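Local coordinates for protein ornithine carbamoyltransferase (Gloeobacter violaceus, PDB 3GD5) that probably catalyses the reversible transfer of the carbamoyl group from carbamoyl phosphate to ornithine, giving citrulline and phosphate in arginine biosynthesis, at residues A[132-145]-A[168-180]. Residues are numbered along the deposited sequence; the frame is centred on the assembly and turned at random.
Sequences LTDHEHPCQVVADL and NVAHSLLLGCAKV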
# COMPACT_ATOMS: atom_id res chain seq x y z
N LEU A 132 5.80 17.57 20.28
CA LEU A 132 6.49 18.09 19.11
C LEU A 132 5.48 18.57 18.07
O LEU A 132 4.49 17.89 17.80
CB LEU A 132 7.38 17.02 18.48
CG LEU A 132 8.61 17.47 17.69
CD1 LEU A 132 9.32 16.26 17.08
CD2 LEU A 132 8.21 18.44 16.60
N THR A 133 5.71 19.76 17.51
CA THR A 133 4.86 20.28 16.44
C THR A 133 5.78 20.91 15.41
O THR A 133 6.99 21.02 15.62
CB THR A 133 3.84 21.37 16.93
OG1 THR A 133 4.54 22.54 17.36
CG2 THR A 133 2.96 20.84 18.07
N ASP A 134 5.21 21.32 14.29
CA ASP A 134 6.02 21.96 13.26
C ASP A 134 6.57 23.30 13.77
O ASP A 134 7.60 23.77 13.30
CB ASP A 134 5.19 22.20 12.00
CG ASP A 134 4.94 20.92 11.20
OD1 ASP A 134 4.02 20.92 10.36
OD2 ASP A 134 5.66 19.92 11.41
N HIS A 135 5.89 23.88 14.76
CA HIS A 135 6.27 25.17 15.32
C HIS A 135 7.26 25.17 16.49
O HIS A 135 8.14 26.03 16.55
CB HIS A 135 5.01 25.92 15.76
CG HIS A 135 5.26 27.37 16.06
ND1 HIS A 135 5.64 28.27 15.09
CD2 HIS A 135 5.21 28.06 17.22
CE1 HIS A 135 5.82 29.46 15.64
NE2 HIS A 135 5.57 29.36 16.93
N GLU A 136 7.13 24.22 17.42
CA GLU A 136 8.02 24.18 18.59
C GLU A 136 8.30 22.78 19.13
O GLU A 136 7.69 21.80 18.72
CB GLU A 136 7.42 25.02 19.73
CG GLU A 136 8.11 26.36 19.96
CD GLU A 136 7.65 27.04 21.23
OE1 GLU A 136 6.71 27.86 21.15
OE2 GLU A 136 8.21 26.76 22.30
N HIS A 137 9.24 22.72 20.07
CA HIS A 137 9.63 21.46 20.70
C HIS A 137 10.16 21.84 22.09
O HIS A 137 11.35 21.74 22.38
CB HIS A 137 10.73 20.77 19.88
CG HIS A 137 10.94 19.33 20.25
ND1 HIS A 137 11.80 18.50 19.56
CD2 HIS A 137 10.40 18.57 21.23
CE1 HIS A 137 11.77 17.29 20.09
NE2 HIS A 137 10.93 17.31 21.11
N PRO A 138 9.25 22.29 22.97
CA PRO A 138 9.52 22.72 24.35
C PRO A 138 10.31 21.74 25.21
O PRO A 138 11.32 22.11 25.83
CB PRO A 138 8.13 22.95 24.92
CG PRO A 138 7.35 23.37 23.72
CD PRO A 138 7.81 22.41 22.67
N CYS A 139 9.85 20.50 25.25
CA CYS A 139 10.50 19.48 26.07
C CYS A 139 11.94 19.25 25.68
O CYS A 139 12.77 19.02 26.55
CB CYS A 139 9.71 18.17 26.03
SG CYS A 139 8.09 18.29 26.89
N GLN A 140 12.24 19.30 24.39
CA GLN A 140 13.61 19.10 23.93
C GLN A 140 14.50 20.17 24.56
O GLN A 140 15.55 19.87 25.15
CB GLN A 140 13.69 19.20 22.41
CG GLN A 140 15.11 19.16 21.84
CD GLN A 140 15.81 17.84 22.13
OE1 GLN A 140 15.28 16.77 21.82
NE2 GLN A 140 17.01 17.91 22.71
N VAL A 141 14.07 21.42 24.44
CA VAL A 141 14.82 22.54 24.97
C VAL A 141 15.02 22.51 26.48
O VAL A 141 16.10 22.86 26.95
CB VAL A 141 14.17 23.88 24.54
CG1 VAL A 141 14.78 25.07 25.32
CG2 VAL A 141 14.38 24.08 23.05
N VAL A 142 14.01 22.08 27.25
CA VAL A 142 14.17 22.02 28.69
C VAL A 142 15.26 21.00 29.01
O VAL A 142 15.98 21.11 30.00
CB VAL A 142 12.84 21.65 29.43
CG1 VAL A 142 11.70 22.56 28.97
CG2 VAL A 142 12.49 20.20 29.20
N ALA A 143 15.40 20.00 28.14
CA ALA A 143 16.41 18.98 28.33
C ALA A 143 17.79 19.55 27.98
O ALA A 143 18.78 19.28 28.65
CB ALA A 143 16.11 17.76 27.45
N ASP A 144 17.83 20.35 26.92
CA ASP A 144 19.09 20.95 26.50
C ASP A 144 19.60 21.91 27.57
O ASP A 144 20.79 21.87 27.93
CB ASP A 144 18.90 21.70 25.17
CG ASP A 144 18.31 20.81 24.08
OD1 ASP A 144 18.71 19.63 23.97
OD2 ASP A 144 17.44 21.31 23.32
N LEU A 145 18.71 22.77 28.06
CA LEU A 145 19.02 23.75 29.08
C LEU A 145 19.58 23.06 30.31
O LEU A 145 20.59 23.49 30.87
CB LEU A 145 17.75 24.53 29.45
CG LEU A 145 17.58 25.99 29.02
CD1 LEU A 145 18.27 26.28 27.70
CD2 LEU A 145 16.10 26.30 28.94
N ASN A 168 11.40 24.19 14.56
CA ASN A 168 10.75 24.10 15.85
C ASN A 168 11.70 24.18 17.04
O ASN A 168 11.39 24.87 18.01
CB ASN A 168 9.88 22.83 15.95
CG ASN A 168 10.53 21.60 15.33
OD1 ASN A 168 11.77 21.49 15.25
ND2 ASN A 168 9.70 20.65 14.89
N VAL A 169 12.84 23.51 16.98
CA VAL A 169 13.76 23.55 18.12
C VAL A 169 14.47 24.90 18.21
O VAL A 169 14.73 25.39 19.31
CB VAL A 169 14.81 22.40 18.07
CG1 VAL A 169 14.14 21.10 17.70
CG2 VAL A 169 15.92 22.72 17.10
N ALA A 170 14.78 25.49 17.07
CA ALA A 170 15.41 26.80 17.04
C ALA A 170 14.46 27.75 17.76
O ALA A 170 14.88 28.52 18.62
CB ALA A 170 15.62 27.26 15.60
N HIS A 171 13.18 27.67 17.40
CA HIS A 171 12.14 28.50 18.02
C HIS A 171 12.11 28.36 19.53
O HIS A 171 12.05 29.34 20.26
CB HIS A 171 10.76 28.11 17.49
CG HIS A 171 10.49 28.58 16.09
ND1 HIS A 171 9.41 28.13 15.36
CD2 HIS A 171 11.14 29.46 15.30
CE1 HIS A 171 9.42 28.71 14.17
NE2 HIS A 171 10.46 29.52 14.11
N SER A 172 12.14 27.11 20.00
CA SER A 172 12.11 26.86 21.42
C SER A 172 13.42 27.26 22.09
O SER A 172 13.43 27.63 23.26
CB SER A 172 11.79 25.38 21.70
OG SER A 172 10.44 25.09 21.39
N LEU A 173 14.53 27.17 21.35
CA LEU A 173 15.82 27.56 21.91
C LEU A 173 15.85 29.07 22.10
O LEU A 173 16.40 29.57 23.07
CB LEU A 173 16.97 27.12 20.98
CG LEU A 173 17.39 25.65 21.06
CD1 LEU A 173 18.36 25.33 19.92
CD2 LEU A 173 18.04 25.37 22.39
N LEU A 174 15.24 29.78 21.15
CA LEU A 174 15.16 31.24 21.21
C LEU A 174 14.42 31.68 22.47
O LEU A 174 14.93 32.49 23.25
CB LEU A 174 14.46 31.79 19.96
CG LEU A 174 15.27 31.72 18.66
CD1 LEU A 174 14.45 32.23 17.48
CD2 LEU A 174 16.54 32.55 18.82
N LEU A 175 13.23 31.13 22.68
CA LEU A 175 12.44 31.47 23.85
C LEU A 175 13.11 31.00 25.13
O LEU A 175 13.11 31.70 26.15
CB LEU A 175 11.05 30.84 23.77
CG LEU A 175 10.15 31.26 22.61
CD1 LEU A 175 8.92 30.38 22.63
CD2 LEU A 175 9.78 32.75 22.72
N GLY A 176 13.68 29.79 25.08
CA GLY A 176 14.33 29.22 26.24
C GLY A 176 15.61 29.89 26.68
O GLY A 176 15.80 30.18 27.86
N CYS A 177 16.50 30.14 25.72
CA CYS A 177 17.76 30.79 26.03
C CYS A 177 17.48 32.15 26.67
O CYS A 177 17.90 32.41 27.79
CB CYS A 177 18.61 30.94 24.77
SG CYS A 177 19.35 29.37 24.22
N ALA A 178 16.75 32.99 25.95
CA ALA A 178 16.41 34.31 26.46
C ALA A 178 15.90 34.23 27.89
O ALA A 178 16.36 34.96 28.77
CB ALA A 178 15.36 34.96 25.57
N LYS A 179 14.95 33.32 28.13
CA LYS A 179 14.36 33.16 29.46
C LYS A 179 15.32 32.86 30.61
O LYS A 179 15.00 33.15 31.76
CB LYS A 179 13.26 32.10 29.42
CG LYS A 179 11.99 32.55 28.71
CD LYS A 179 10.90 31.50 28.87
CE LYS A 179 9.57 32.00 28.35
NZ LYS A 179 9.62 32.25 26.89
N VAL A 180 16.47 32.26 30.32
CA VAL A 180 17.43 31.97 31.39
C VAL A 180 18.61 32.93 31.36
O VAL A 180 19.57 32.78 32.13
CB VAL A 180 17.96 30.51 31.33
CG1 VAL A 180 16.85 29.53 31.66
CG2 VAL A 180 18.55 30.22 29.96
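Ser172, on the first turns of helix 168-180, joins two consecutive residues of the loop 133-137 through its hydroxyl. OG donates to Glu136 OE2 at 2.9 Å, using the anti lone pair of the carboxylate, and accepts from the backbone N of His137 at 3.0 Å. With OG anti to the carbonyl carbon (chi1 -71°), the hydroxyl is directed at the loop beside His137, which occupies the N-cap position of helix 138-152. On the same helix as Ser172, His171 ND1 donates to His135 O at 2.7 Å, nearly within the ring plane and in the carbonyl plane. The same ND1 lies over one face of the His135 ring, toward its rim, and the two imidazoles meet obliquely, their planes 50° apart. At the helix start, Asn168 ND2 gives a fairly straight bond to Thr133 O (2.8 Å), the acceptor lying close to the amide plane. Farther along, Val141 enters as a knob among Val169, Ser172, Leu173 and Gly176, and the axes of segments 138-145 and 168-180 cross at -53° and come within 8.7 Å.

A second shell fixes these groups. Glu136 OE2 also accepts from Leu19 N and OE1 bonds Ser18 OG, while His171 NE2 is paired with Asp195 N. Within the loop, Thr133 OG1 receives Glu136 N in an ST motif and also bonds Gln114. An alanine in place of Glu136 is likely to leave the Ser172 hydroxyl without its acceptor and cut the tie to Ser18 and Leu19.

The contact joins the two substrate-binding domains: as in relatives, His137 to Gln140 probably contribute to the carbamoyl phosphate site and Asn168 to the ornithine site. Donating through ND1 and accepting at NE2, His171 is probably neutral, whereas the hydrogen bonds to the buried Glu136 carboxylate would probably favour its charged form.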